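Local coordinates for protein benzoate transport porin BenP (Acinetobacter baumannii AB307-0294, PDB 5DL8) that probably acts as an outer-membrane porin of the OprD family, a calcium-binding beta-barrel channel thought to admit benzoate and other small solutes, at residues A70-T75 with G122-L127; L225-Y230 with K254-T259; F260-E265 with A292-D297. All blocks are in the same frame, centred on the assembly; numbering follows the deposited sequence.

Contact 1 of 3, residues A70-T75 with G122-L127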
ATOM      1  N   ALA A  70     -28.997  23.672 -10.549  1.00 58.80           N
ATOM      2  CA  ALA A  70     -28.198  24.895 -10.388  1.00 60.38           C
ATOM      3  C   ALA A  70     -26.989  24.945 -11.331  1.00 61.77           C
ATOM      4  O   ALA A  70     -25.860  25.063 -10.849  1.00 61.43           O
ATOM      5  CB  ALA A  70     -27.751  25.032  -8.943  1.00 58.91           C
ATOM      6  N   ASP A  71     -27.221  24.803 -12.645  1.00 64.00           N
ATOM      7  CA  ASP A  71     -26.158  24.868 -13.708  1.00 65.77           C
ATOM      8  C   ASP A  71     -25.138  23.718 -13.752  1.00 63.10           C
ATOM      9  O   ASP A  71     -24.251  23.744 -14.617  1.00 64.59           O
ATOM     10  CB  ASP A  71     -25.400  26.232 -13.715  1.00 68.06           C
ATOM     11  CG  ASP A  71     -26.282  27.385 -14.123  1.00 72.49           C
ATOM     12  OD1 ASP A  71     -27.267  27.199 -14.847  1.00 75.81           O
ATOM     13  OD2 ASP A  71     -25.996  28.533 -13.761  1.00 78.11           O
ATOM     14  N   LYS A  72     -25.295  22.692 -12.900  1.00 60.00           N
ATOM     15  CA  LYS A  72     -24.435  21.482 -12.899  1.00 57.98           C
ATOM     16  C   LYS A  72     -25.185  20.188 -13.231  1.00 54.98           C
ATOM     17  O   LYS A  72     -26.195  19.868 -12.577  1.00 52.07           O
ATOM     18  CB  LYS A  72     -23.788  21.225 -11.505  1.00 58.05           C
ATOM     19  CG  LYS A  72     -23.331  22.432 -10.752  1.00 60.51           C
ATOM     20  CD  LYS A  72     -22.060  22.931 -11.408  1.00 63.15           C
ATOM     21  CE  LYS A  72     -21.679  24.286 -10.825  1.00 67.04           C
ATOM     22  NZ  LYS A  72     -20.358  24.607 -11.425  1.00 69.09           N
ATOM     23  N   PRO A  73     -24.649  19.396 -14.181  1.00 53.46           N
ATOM     24  CA  PRO A  73     -25.331  18.147 -14.474  1.00 52.75           C
ATOM     25  C   PRO A  73     -25.157  17.070 -13.406  1.00 50.26           C
ATOM     26  O   PRO A  73     -24.122  16.997 -12.719  1.00 48.78           O
ATOM     27  CB  PRO A  73     -24.695  17.706 -15.808  1.00 53.73           C
ATOM     28  CG  PRO A  73     -23.398  18.442 -15.912  1.00 53.05           C
ATOM     29  CD  PRO A  73     -23.643  19.737 -15.211  1.00 53.70           C
ATOM     30  N   ILE A  74     -26.184  16.257 -13.232  1.00 50.06           N
ATOM     31  CA  ILE A  74     -25.993  14.952 -12.576  1.00 48.42           C
ATOM     32  C   ILE A  74     -25.304  14.071 -13.596  1.00 47.09           C
ATOM     33  O   ILE A  74     -25.649  14.135 -14.787  1.00 48.11           O
ATOM     34  CB  ILE A  74     -27.322  14.320 -12.052  1.00 49.45           C
ATOM     35  CG1 ILE A  74     -27.642  14.876 -10.660  1.00 50.58           C
ATOM     36  CG2 ILE A  74     -27.221  12.791 -11.920  1.00 48.24           C
ATOM     37  CD1 ILE A  74     -29.134  14.866 -10.301  1.00 52.42           C
ATOM     38  N   THR A  75     -24.343  13.262 -13.147  1.00 45.23           N
ATOM     39  CA  THR A  75     -23.438  12.474 -14.052  1.00 44.87           C
ATOM     40  C   THR A  75     -23.409  11.010 -13.641  1.00 44.18           C
ATOM     41  O   THR A  75     -23.582  10.708 -12.477  1.00 42.01           O
ATOM     42  CB  THR A  75     -21.977  13.016 -14.145  1.00 43.58           C
ATOM     43  OG1 THR A  75     -21.376  13.016 -12.840  1.00 43.13           O
ATOM     44  CG2 THR A  75     -21.936  14.428 -14.674  1.00 44.72           C
ATOM     45  N   GLY A 122     -22.115  11.339 -10.131  1.00 43.57           N
ATOM     46  CA  GLY A 122     -21.361  12.572  -9.839  1.00 44.01           C
ATOM     47  C   GLY A 122     -22.287  13.774  -9.804  1.00 45.69           C
ATOM     48  O   GLY A 122     -23.357  13.781 -10.458  1.00 46.84           O
ATOM     49  N   TYR A 123     -21.892  14.790  -9.040  1.00 44.62           N
ATOM     50  CA  TYR A 123     -22.527  16.118  -9.083  1.00 45.75           C
ATOM     51  C   TYR A 123     -21.474  17.231  -8.742  1.00 45.66           C
ATOM     52  O   TYR A 123     -20.907  17.207  -7.650  1.00 43.27           O
ATOM     53  CB  TYR A 123     -23.763  16.213  -8.122  1.00 45.73           C
ATOM     54  CG  TYR A 123     -24.378  17.625  -8.099  1.00 46.92           C
ATOM     55  CD1 TYR A 123     -25.189  18.075  -9.167  1.00 48.22           C
ATOM     56  CD2 TYR A 123     -24.138  18.552  -7.031  1.00 46.41           C
ATOM     57  CE1 TYR A 123     -25.707  19.358  -9.178  1.00 48.36           C
ATOM     58  CE2 TYR A 123     -24.651  19.857  -7.085  1.00 46.56           C
ATOM     59  CZ  TYR A 123     -25.444  20.216  -8.171  1.00 48.19           C
ATOM     60  OH  TYR A 123     -26.009  21.451  -8.282  1.00 50.16           O
ATOM     61  N   ASP A 124     -21.257  18.208  -9.654  1.00 46.51           N
ATOM     62  CA  ASP A 124     -20.326  19.294  -9.403  1.00 46.45           C
ATOM     63  C   ASP A 124     -18.894  18.733  -8.989  1.00 45.17           C
ATOM     64  O   ASP A 124     -18.171  18.224  -9.839  1.00 43.78           O
ATOM     65  CB  ASP A 124     -20.923  20.254  -8.341  1.00 46.98           C
ATOM     66  CG  ASP A 124     -20.190  21.614  -8.264  1.00 48.33           C
ATOM     67  OD1 ASP A 124     -19.465  21.946  -9.242  1.00 49.93           O
ATOM     68  OD2 ASP A 124     -20.359  22.337  -7.249  1.00 48.15           O
ATOM     69  N   LYS A 125     -18.481  18.863  -7.724  1.00 45.11           N
ATOM     70  CA  LYS A 125     -17.190  18.332  -7.264  1.00 44.65           C
ATOM     71  C   LYS A 125     -17.302  17.129  -6.338  1.00 42.29           C
ATOM     72  O   LYS A 125     -16.411  16.868  -5.532  1.00 43.11           O
ATOM     73  CB  LYS A 125     -16.363  19.468  -6.667  1.00 46.07           C
ATOM     74  CG  LYS A 125     -15.912  20.441  -7.759  1.00 49.09           C
ATOM     75  CD  LYS A 125     -15.136  21.640  -7.211  1.00 50.44           C
ATOM     76  CE  LYS A 125     -14.576  22.423  -8.381  1.00 52.32           C
ATOM     77  NZ  LYS A 125     -14.557  23.867  -8.053  1.00 53.32           N
ATOM     78  N   THR A 126     -18.365  16.353  -6.536  1.00 41.91           N
ATOM     79  CA  THR A 126     -18.679  15.181  -5.734  1.00 40.47           C
ATOM     80  C   THR A 126     -18.883  13.915  -6.603  1.00 41.01           C
ATOM     81  O   THR A 126     -19.390  13.959  -7.738  1.00 43.48           O
ATOM     82  CB  THR A 126     -19.912  15.477  -4.889  1.00 40.92           C
ATOM     83  OG1 THR A 126     -19.674  16.732  -4.228  1.00 42.17           O
ATOM     84  CG2 THR A 126     -20.218  14.357  -3.841  1.00 39.83           C
ATOM     85  N   LEU A 127     -18.465  12.785  -6.067  1.00 38.80           N
ATOM     86  CA  LEU A 127     -18.583  11.583  -6.750  1.00 37.62           C
ATOM     87  C   LEU A 127     -18.912  10.527  -5.771  1.00 36.09           C
ATOM     88  O   LEU A 127     -18.206  10.381  -4.751  1.00 37.68           O
ATOM     89  CB  LEU A 127     -17.278  11.331  -7.416  1.00 37.54           C
ATOM     90  CG  LEU A 127     -17.353  10.060  -8.280  1.00 38.37           C
ATOM     91  CD1 LEU A 127     -18.170  10.319  -9.533  1.00 39.46           C
ATOM     92  CD2 LEU A 127     -15.946   9.527  -8.598  1.00 37.23           C
TER
HETATM   93  O   HOH W   1     -21.623  18.159 -12.474  1.00 38.61           O

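Contact 2 of 3, residues L225-Y230 with K254-T259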
ATOM      1  N   LEU A 225     -13.211  -4.939  15.636  1.00 36.10           N
ATOM      2  CA  LEU A 225     -11.749  -5.117  15.731  1.00 34.30           C
ATOM      3  C   LEU A 225     -11.083  -3.900  16.481  1.00 33.05           C
ATOM      4  O   LEU A 225     -10.674  -4.025  17.640  1.00 34.55           O
ATOM      5  CB  LEU A 225     -11.151  -5.408  14.326  1.00 32.15           C
ATOM      6  CG  LEU A 225     -11.906  -6.460  13.478  1.00 32.11           C
ATOM      7  CD1 LEU A 225     -11.221  -6.742  12.128  1.00 31.58           C
ATOM      8  CD2 LEU A 225     -11.931  -7.746  14.267  1.00 33.63           C
ATOM      9  N   TYR A 226     -11.011  -2.734  15.850  1.00 31.46           N
ATOM     10  CA  TYR A 226     -10.317  -1.569  16.418  1.00 29.78           C
ATOM     11  C   TYR A 226     -10.686  -0.281  15.652  1.00 28.63           C
ATOM     12  O   TYR A 226     -11.181  -0.282  14.495  1.00 28.51           O
ATOM     13  CB  TYR A 226      -8.796  -1.806  16.517  1.00 28.96           C
ATOM     14  CG  TYR A 226      -8.046  -2.035  15.168  1.00 27.75           C
ATOM     15  CD1 TYR A 226      -7.551  -0.965  14.421  1.00 27.48           C
ATOM     16  CD2 TYR A 226      -7.752  -3.335  14.709  1.00 28.31           C
ATOM     17  CE1 TYR A 226      -6.882  -1.176  13.171  1.00 28.37           C
ATOM     18  CE2 TYR A 226      -7.090  -3.570  13.536  1.00 26.39           C
ATOM     19  CZ  TYR A 226      -6.678  -2.518  12.754  1.00 28.99           C
ATOM     20  OH  TYR A 226      -5.980  -2.773  11.595  1.00 30.61           O
ATOM     21  N   ASN A 227     -10.473   0.797  16.347  1.00 28.20           N
ATOM     22  CA  ASN A 227     -10.665   2.168  15.830  1.00 27.65           C
ATOM     23  C   ASN A 227      -9.364   2.874  15.672  1.00 25.46           C
ATOM     24  O   ASN A 227      -8.481   2.763  16.490  1.00 24.71           O
ATOM     25  CB  ASN A 227     -11.600   2.899  16.793  1.00 28.94           C
ATOM     26  CG  ASN A 227     -12.987   2.242  16.818  1.00 31.58           C
ATOM     27  OD1 ASN A 227     -13.476   1.750  15.790  1.00 32.11           O
ATOM     28  ND2 ASN A 227     -13.575   2.141  17.996  1.00 32.62           N
ATOM     29  N   LYS A 228      -9.189   3.545  14.574  1.00 25.52           N
ATOM     30  CA  LYS A 228      -7.884   4.132  14.251  1.00 25.65           C
ATOM     31  C   LYS A 228      -8.008   5.605  13.896  1.00 26.02           C
ATOM     32  O   LYS A 228      -8.851   6.002  13.099  1.00 25.94           O
ATOM     33  CB  LYS A 228      -7.274   3.347  13.142  1.00 27.49           C
ATOM     34  CG  LYS A 228      -5.966   3.852  12.538  1.00 29.71           C
ATOM     35  CD  LYS A 228      -5.830   3.070  11.240  1.00 31.62           C
ATOM     36  CE  LYS A 228      -4.500   3.169  10.458  1.00 32.88           C
ATOM     37  NZ  LYS A 228      -3.332   2.405  11.015  1.00 33.13           N
ATOM     38  N   HIS A 229      -7.168   6.405  14.540  1.00 26.35           N
ATOM     39  CA  HIS A 229      -6.966   7.861  14.184  1.00 26.81           C
ATOM     40  C   HIS A 229      -5.556   8.058  13.558  1.00 25.26           C
ATOM     41  O   HIS A 229      -4.547   7.503  14.039  1.00 24.63           O
ATOM     42  CB  HIS A 229      -7.098   8.811  15.404  1.00 26.62           C
ATOM     43  CG  HIS A 229      -8.424   8.780  16.063  1.00 27.25           C
ATOM     44  ND1 HIS A 229      -9.351   9.807  15.939  1.00 28.88           N
ATOM     45  CD2 HIS A 229      -8.975   7.880  16.911  1.00 26.91           C
ATOM     46  CE1 HIS A 229     -10.441   9.497  16.621  1.00 28.60           C
ATOM     47  NE2 HIS A 229     -10.239   8.348  17.232  1.00 28.32           N
ATOM     48  N   TYR A 230      -5.515   8.900  12.538  1.00 24.63           N
ATOM     49  CA  TYR A 230      -4.305   9.313  11.910  1.00 23.86           C
ATOM     50  C   TYR A 230      -4.325  10.826  11.664  1.00 24.50           C
ATOM     51  O   TYR A 230      -5.286  11.377  11.137  1.00 24.04           O
ATOM     52  CB  TYR A 230      -4.227   8.558  10.536  1.00 22.82           C
ATOM     53  CG  TYR A 230      -3.176   9.160   9.587  1.00 21.97           C
ATOM     54  CD1 TYR A 230      -1.864   8.906   9.807  1.00 22.50           C
ATOM     55  CD2 TYR A 230      -3.500   9.970   8.543  1.00 23.28           C
ATOM     56  CE1 TYR A 230      -0.847   9.409   9.017  1.00 23.00           C
ATOM     57  CE2 TYR A 230      -2.503  10.531   7.685  1.00 23.42           C
ATOM     58  CZ  TYR A 230      -1.157  10.157   7.912  1.00 24.39           C
ATOM     59  OH  TYR A 230      -0.055  10.581   7.217  1.00 25.49           O
ATOM     60  N   LYS A 254      -6.841   1.545  18.962  1.00 27.99           N
ATOM     61  CA  LYS A 254      -7.455   1.053  20.138  1.00 31.77           C
ATOM     62  C   LYS A 254      -8.578   0.095  19.877  1.00 32.22           C
ATOM     63  O   LYS A 254      -9.424   0.363  19.026  1.00 30.45           O
ATOM     64  CB  LYS A 254      -8.027   2.272  20.890  1.00 35.99           C
ATOM     65  CG  LYS A 254      -8.121   2.054  22.334  1.00 40.11           C
ATOM     66  CD  LYS A 254      -6.742   2.300  22.965  1.00 43.51           C
ATOM     67  CE  LYS A 254      -6.797   1.982  24.501  1.00 46.53           C
ATOM     68  NZ  LYS A 254      -6.928   0.504  24.912  1.00 47.47           N
ATOM     69  N   ASP A 255      -8.707  -0.989  20.645  1.00 35.13           N
ATOM     70  CA  ASP A 255      -9.750  -2.000  20.181  1.00 40.79           C
ATOM     71  C   ASP A 255     -11.230  -1.508  20.246  1.00 42.52           C
ATOM     72  O   ASP A 255     -11.502  -0.710  21.090  1.00 41.91           O
ATOM     73  CB  ASP A 255      -9.560  -3.384  20.802  1.00 43.04           C
ATOM     74  CG  ASP A 255      -9.796  -3.363  22.153  1.00 45.60           C
ATOM     75  OD1 ASP A 255      -9.884  -2.213  22.686  1.00 59.48           O
ATOM     76  OD2 ASP A 255      -9.961  -4.409  22.708  1.00 49.79           O
ATOM     77  N   ASP A 256     -12.113  -1.965  19.310  1.00 45.08           N
ATOM     78  CA  ASP A 256     -13.520  -1.470  19.134  1.00 49.46           C
ATOM     79  C   ASP A 256     -14.393  -2.413  19.910  1.00 55.45           C
ATOM     80  O   ASP A 256     -14.562  -3.609  19.510  1.00 57.25           O
ATOM     81  CB  ASP A 256     -14.064  -1.401  17.687  1.00 47.68           C
ATOM     82  CG  ASP A 256     -15.566  -0.930  17.612  1.00 47.61           C
ATOM     83  OD1 ASP A 256     -15.937   0.117  18.161  1.00 46.73           O
ATOM     84  OD2 ASP A 256     -16.410  -1.589  16.967  1.00 47.68           O
ATOM     85  N   GLY A 257     -14.931  -1.832  20.987  1.00 57.96           N
ATOM     86  CA  GLY A 257     -15.333  -2.553  22.163  1.00 62.39           C
ATOM     87  C   GLY A 257     -14.115  -3.149  22.873  1.00 62.23           C
ATOM     88  O   GLY A 257     -13.271  -2.403  23.410  1.00 58.30           O
ATOM     89  N   ASN A 258     -14.090  -4.500  22.848  1.00 65.58           N
ATOM     90  CA  ASN A 258     -13.102  -5.389  23.483  1.00 67.42           C
ATOM     91  C   ASN A 258     -12.569  -6.502  22.471  1.00 68.10           C
ATOM     92  O   ASN A 258     -12.191  -6.147  21.273  1.00 67.38           O
ATOM     93  CB  ASN A 258     -13.687  -5.942  24.791  1.00 68.02           C
ATOM     94  CG  ASN A 258     -12.990  -5.395  26.050  1.00 70.56           C
ATOM     95  OD1 ASN A 258     -12.781  -6.134  27.007  1.00 69.40           O
ATOM     96  ND2 ASN A 258     -12.691  -4.094  26.081  1.00 69.18           N
ATOM     97  N   THR A 259     -12.554  -7.786  22.905  1.00 65.55           N
ATOM     98  CA  THR A 259     -11.757  -8.883  22.279  1.00 63.74           C
ATOM     99  C   THR A 259     -10.174  -8.759  22.258  1.00 58.30           C
ATOM    100  O   THR A 259      -9.541  -9.639  22.812  1.00 60.07           O
ATOM    101  CB  THR A 259     -12.286  -9.280  20.854  1.00 62.44           C
ATOM    102  OG1 THR A 259     -13.501 -10.009  20.937  1.00 59.36           O
ATOM    103  CG2 THR A 259     -11.344 -10.200  20.159  1.00 64.38           C
TER

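Contact 3 of 3, residues F260-E265 with A292-D297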
ATOM      1  N   PHE A 260      -9.545  -7.741  21.647  1.00 54.50           N
ATOM      2  CA  PHE A 260      -8.085  -7.759  21.466  1.00 50.30           C
ATOM      3  C   PHE A 260      -7.174  -6.990  22.427  1.00 46.08           C
ATOM      4  O   PHE A 260      -5.946  -7.216  22.504  1.00 43.50           O
ATOM      5  CB  PHE A 260      -7.699  -7.440  19.991  1.00 50.08           C
ATOM      6  CG  PHE A 260      -8.337  -8.357  18.987  1.00 48.79           C
ATOM      7  CD1 PHE A 260      -7.862  -9.690  18.801  1.00 50.60           C
ATOM      8  CD2 PHE A 260      -9.441  -7.937  18.259  1.00 49.08           C
ATOM      9  CE1 PHE A 260      -8.448 -10.554  17.863  1.00 50.06           C
ATOM     10  CE2 PHE A 260     -10.071  -8.803  17.344  1.00 50.34           C
ATOM     11  CZ  PHE A 260      -9.569 -10.116  17.133  1.00 51.19           C
ATOM     12  N   ASP A 261      -7.622  -6.068  23.202  1.00 45.07           N
ATOM     13  CA  ASP A 261      -6.498  -5.290  23.819  1.00 46.97           C
ATOM     14  C   ASP A 261      -5.419  -4.798  22.704  1.00 44.25           C
ATOM     15  O   ASP A 261      -4.228  -5.272  22.564  1.00 53.33           O
ATOM     16  CB  ASP A 261      -5.868  -6.086  25.022  1.00 47.66           C
ATOM     17  CG  ASP A 261      -6.899  -6.304  26.225  1.00 48.74           C
ATOM     18  OD1 ASP A 261      -8.090  -5.939  26.151  1.00 49.75           O
ATOM     19  OD2 ASP A 261      -6.500  -6.788  27.286  1.00 50.41           O
ATOM     20  N   ILE A 262      -5.951  -4.006  21.803  1.00 37.59           N
ATOM     21  CA  ILE A 262      -5.161  -3.154  20.932  1.00 34.03           C
ATOM     22  C   ILE A 262      -5.015  -1.812  21.713  1.00 32.62           C
ATOM     23  O   ILE A 262      -5.989  -1.258  22.206  1.00 31.13           O
ATOM     24  CB  ILE A 262      -5.804  -3.108  19.576  1.00 33.62           C
ATOM     25  CG1 ILE A 262      -5.669  -4.511  18.848  1.00 32.88           C
ATOM     26  CG2 ILE A 262      -5.237  -1.987  18.783  1.00 34.31           C
ATOM     27  CD1 ILE A 262      -6.507  -4.737  17.554  1.00 31.88           C
ATOM     28  N   ASP A 263      -3.765  -1.428  21.995  1.00 30.66           N
ATOM     29  CA  ASP A 263      -3.400  -0.201  22.680  1.00 28.87           C
ATOM     30  C   ASP A 263      -2.031   0.285  22.094  1.00 27.47           C
ATOM     31  O   ASP A 263      -0.932  -0.030  22.635  1.00 26.85           O
ATOM     32  CB  ASP A 263      -3.208  -0.503  24.109  1.00 30.00           C
ATOM     33  CG  ASP A 263      -2.804   0.744  24.896  1.00 29.86           C
ATOM     34  OD1 ASP A 263      -3.445   1.777  24.693  1.00 29.05           O
ATOM     35  OD2 ASP A 263      -1.885   0.654  25.711  1.00 30.18           O
ATOM     36  N   ALA A 264      -2.072   1.026  21.011  1.00 26.17           N
ATOM     37  CA  ALA A 264      -0.824   1.517  20.433  1.00 27.28           C
ATOM     38  C   ALA A 264      -0.870   2.866  19.759  1.00 25.58           C
ATOM     39  O   ALA A 264      -1.814   3.191  19.011  1.00 25.79           O
ATOM     40  CB  ALA A 264      -0.282   0.474  19.408  1.00 27.56           C
ATOM     41  N   GLU A 265       0.213   3.588  19.947  1.00 25.63           N
ATOM     42  CA  GLU A 265       0.457   4.865  19.182  1.00 26.54           C
ATOM     43  C   GLU A 265       1.704   4.651  18.303  1.00 25.28           C
ATOM     44  O   GLU A 265       2.690   3.967  18.756  1.00 25.46           O
ATOM     45  CB  GLU A 265       0.773   6.046  20.081  1.00 25.68           C
ATOM     46  CG  GLU A 265      -0.371   6.433  20.950  1.00 29.11           C
ATOM     47  CD  GLU A 265       0.033   7.600  21.883  1.00 29.51           C
ATOM     48  OE1 GLU A 265       0.832   7.327  22.833  1.00 31.26           O
ATOM     49  OE2 GLU A 265      -0.355   8.781  21.587  1.00 30.18           O
ATOM     50  N   ALA A 292       1.839  -4.124  20.224  1.00 27.65           N
ATOM     51  CA  ALA A 292       2.311  -3.834  18.855  1.00 27.41           C
ATOM     52  C   ALA A 292       1.239  -3.015  18.078  1.00 27.52           C
ATOM     53  O   ALA A 292       0.015  -3.072  18.385  1.00 27.14           O
ATOM     54  CB  ALA A 292       2.591  -5.177  18.103  1.00 27.68           C
ATOM     55  N   TYR A 293       1.704  -2.253  17.074  1.00 27.36           N
ATOM     56  CA  TYR A 293       0.826  -1.537  16.183  1.00 27.77           C
ATOM     57  C   TYR A 293       0.117  -2.564  15.258  1.00 28.41           C
ATOM     58  O   TYR A 293       0.765  -3.304  14.628  1.00 29.36           O
ATOM     59  CB  TYR A 293       1.529  -0.424  15.374  1.00 27.59           C
ATOM     60  CG  TYR A 293       0.494   0.488  14.803  1.00 28.11           C
ATOM     61  CD1 TYR A 293       0.007   1.518  15.564  1.00 29.47           C
ATOM     62  CD2 TYR A 293      -0.097   0.256  13.583  1.00 28.94           C
ATOM     63  CE1 TYR A 293      -1.001   2.320  15.119  1.00 29.72           C
ATOM     64  CE2 TYR A 293      -1.152   1.042  13.129  1.00 28.76           C
ATOM     65  CZ  TYR A 293      -1.602   2.061  13.911  1.00 29.35           C
ATOM     66  OH  TYR A 293      -2.664   2.911  13.597  1.00 28.50           O
ATOM     67  N   PRO A 294      -1.229  -2.633  15.246  1.00 30.09           N
ATOM     68  CA  PRO A 294      -1.966  -3.664  14.454  1.00 28.96           C
ATOM     69  C   PRO A 294      -2.101  -3.399  12.977  1.00 27.35           C
ATOM     70  O   PRO A 294      -2.309  -2.291  12.538  1.00 25.57           O
ATOM     71  CB  PRO A 294      -3.382  -3.577  15.082  1.00 30.14           C
ATOM     72  CG  PRO A 294      -3.526  -2.141  15.421  1.00 29.22           C
ATOM     73  CD  PRO A 294      -2.173  -1.650  15.847  1.00 28.41           C
ATOM     74  N   LEU A 295      -2.095  -4.445  12.215  1.00 28.51           N
ATOM     75  CA  LEU A 295      -2.416  -4.474  10.769  1.00 29.34           C
ATOM     76  C   LEU A 295      -3.522  -5.537  10.598  1.00 29.56           C
ATOM     77  O   LEU A 295      -3.508  -6.518  11.278  1.00 30.15           O
ATOM     78  CB  LEU A 295      -1.137  -4.899  10.013  1.00 32.17           C
ATOM     79  CG  LEU A 295      -0.278  -3.655  10.047  1.00 38.22           C
ATOM     80  CD1 LEU A 295       1.057  -3.721  10.814  1.00 39.83           C
ATOM     81  CD2 LEU A 295      -0.336  -2.843   8.762  1.00 37.92           C
ATOM     82  N   PRO A 296      -4.487  -5.308   9.704  1.00 28.71           N
ATOM     83  CA  PRO A 296      -5.424  -6.270   9.348  1.00 28.29           C
ATOM     84  C   PRO A 296      -4.784  -7.509   8.664  1.00 27.70           C
ATOM     85  O   PRO A 296      -3.681  -7.434   8.170  1.00 25.07           O
ATOM     86  CB  PRO A 296      -6.404  -5.542   8.452  1.00 29.98           C
ATOM     87  CG  PRO A 296      -5.849  -4.126   8.202  1.00 30.14           C
ATOM     88  CD  PRO A 296      -4.556  -4.020   8.934  1.00 28.94           C
ATOM     89  N   ASP A 297      -5.495  -8.649   8.720  1.00 27.57           N
ATOM     90  CA  ASP A 297      -5.060  -9.895   8.046  1.00 28.83           C
ATOM     91  C   ASP A 297      -5.050  -9.628   6.538  1.00 27.91           C
ATOM     92  O   ASP A 297      -5.608  -8.651   6.066  1.00 27.18           O
ATOM     93  CB  ASP A 297      -6.008 -11.093   8.293  1.00 30.18           C
ATOM     94  CG  ASP A 297      -6.160 -11.493   9.728  1.00 31.23           C
ATOM     95  OD1 ASP A 297      -5.238 -11.345  10.477  1.00 33.38           O
ATOM     96  OD2 ASP A 297      -7.204 -12.054  10.132  1.00 33.41           O
TER

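Contact 1 of 3, residues A70-T75 with G122-L127
The phenol of Tyr123 and the aliphatic start of Lys72 meet at about a right angle. Lys72 CB lies 3.5 Å from Tyr123 CE1, and CG passes 3.8 Å from Tyr123 OH, while the carbonyl of the same lysine comes to the ring edge, with Lys72 O 3.5 Å from Tyr123 CE1 and near the ring plane. Tyr123 CG stands anti to its own nitrogen (chi1 177°), which sends the ring across the neighbouring strand; its hydroxyl is hydrogen-bonded to the carbonyl of Ile69, and Ile74 CG1 lies near Tyr123 CD1, approaching the ring obliquely. Beyond CG, Lys72 bends at chi2 (-74°) and then runs extended, laying CD and CE beside the carboxylate of Asp124. The salt bridge is long, 3.6 Å from Lys72 NZ to Asp124 OD1, so much of this pairing is methylene against carboxylate oxygen.

Direct backbone bonds hold the strands together at the Thr75 end. Thr75 and Gly122 form an antiparallel hydrogen-bonded pair, with Gly122 N giving to Thr75 O at 2.8 Å and Thr75 N giving to Gly122 O at 2.9 Å. Thr75 OG1 sits 3.0 Å from Gly122 CA, so the hydroxyl packs closely on the glycine backbone; it is hydrogen-bonded to Asn19. Towards Asp124 the strands separate, and one water spans the gap, donating to Pro73 O and accepting from Asp124 N.

A type II' turn from Tyr123 to Thr126 reverses the chain here, joining strands 107-123 and 126-130 of the barrel. The chemistry therefore changes along the contact, from direct backbone bonds at Thr75 to a water bridge at Pro73 and finally to a long ion pair at Lys72, at a partly exposed strand end where solvent would probably weaken the charge pairing.

Contact 2 of 3, residues L225-Y230 with K254-T259
Antiparallel pairing joins Asn227 to Lys254 as a hydrogen-bonded pair, with Asn227 N to Lys254 O at 2.9 Å and Lys254 N to Asn227 O at 3.2 Å, and places Tyr226 opposite Asp255 with their CA atoms only 3.8 Å apart. Past that pair, Asp256 N bonds to Leu225 O at 3.0 Å.

The side-chain bond runs from Asn227 ND2 to Asp256 OD1, 3.1 Å and nearly straight (163°). The oxygen lies close to the amide plane, but ND2 comes to the anti side of the carboxylate from outside its plane, the two flat groups being turned 59° apart. Both ends have second partners: Asn221 ND2 holds Asn227 OD1, and the backbone nitrogen of Asp224 holds Asp256 OD2. Tyr226 meets the other strand through CB, 3.4 Å from Lys254 O, while its ring leads away.

Leu225 and Tyr226 together face Leu222 in a classic beta bulge at the start of strand 226-238, beside the turn from strand 213-222. The contact lies at the open end of the hairpin 226-238/243-255 in the barrel wall, away from its turn, with Phe188 of strand 187-190 against Leu225 and Tyr226.

Contact 3 of 3, residues F260-E265 with A292-D297
Ile262 and Pro294 make one of two apolar touches here, their side chains crossing at a slant with Ile262 CG2 3.8 Å from Pro294 CG. Ile262 CD1 adds a second point, 4.1 Å from Pro294 CB, so two branches of the isoleucine bear on two neighbouring ring atoms. The other touch belongs to Ala264, whose CB points at the opposing loop and lies 4.0 Å from Tyr293 CD1; the same methyl is 3.7 Å from Ala292 O. It approaches the phenol obliquely. Contact between the two segments is thus by van der Waals packing, and the polar groups look elsewhere for their partners.

Within the loop, Pro294 CD sits 3.5 Å above one face of the Tyr293 ring, displaced toward its rim. The tyrosine holds CG anti to its backbone nitrogen (chi1 -164°), carrying the ring past Ala264 and its hydroxyl to Lys228 NZ, a hydrogen bond that fixes the far end. Phe305 adds an edge-to-face partner for this ring.

Backbone bonds position both sides. Ile262 pairs with Asp255 and Ala264 with Ala253, Asp263 bonds to Ser291 just before the loop segment, and Tyr293 pairs with Phe314. Segment 260-265 therefore enters strand 263-275 between strands 243-255 and 278-288, whereas 292-297 belongs to the long loop between strands 278-288 and 319-328. Consistent with the OprD family, whose long loops fold inward and narrow the channel, that loop packs against the barrel wall: Ala253 of strand 243-255 and Tyr226 of strand 226-238 both touch Pro294, and Phe188 of strand 187-190 lies against Ile262 and Pro294.

Overall arrangement
Contacts 2 and 3 are neighbours, their centres 8 Å apart, and they are joined directly: besides the bond between Lys228 and Tyr293, Asp261 N lies 2.9 Å from Asp255 OD2, a hydrogen bond from one contact to the other. The adjacent strands 243-255 and 263-275 carry contact 2 into contact 3, and the loop of 292-297 meets both strand ends. Contact 1 stands apart, its centre about 36 Å from that of contact 2 and about 40 Å from that of contact 3, elsewhere on the antiparallel barrel. All three lie away from the calcium sites of Asp38, Phe39 and Asp46 and of Val388, Gly391 and Asp393.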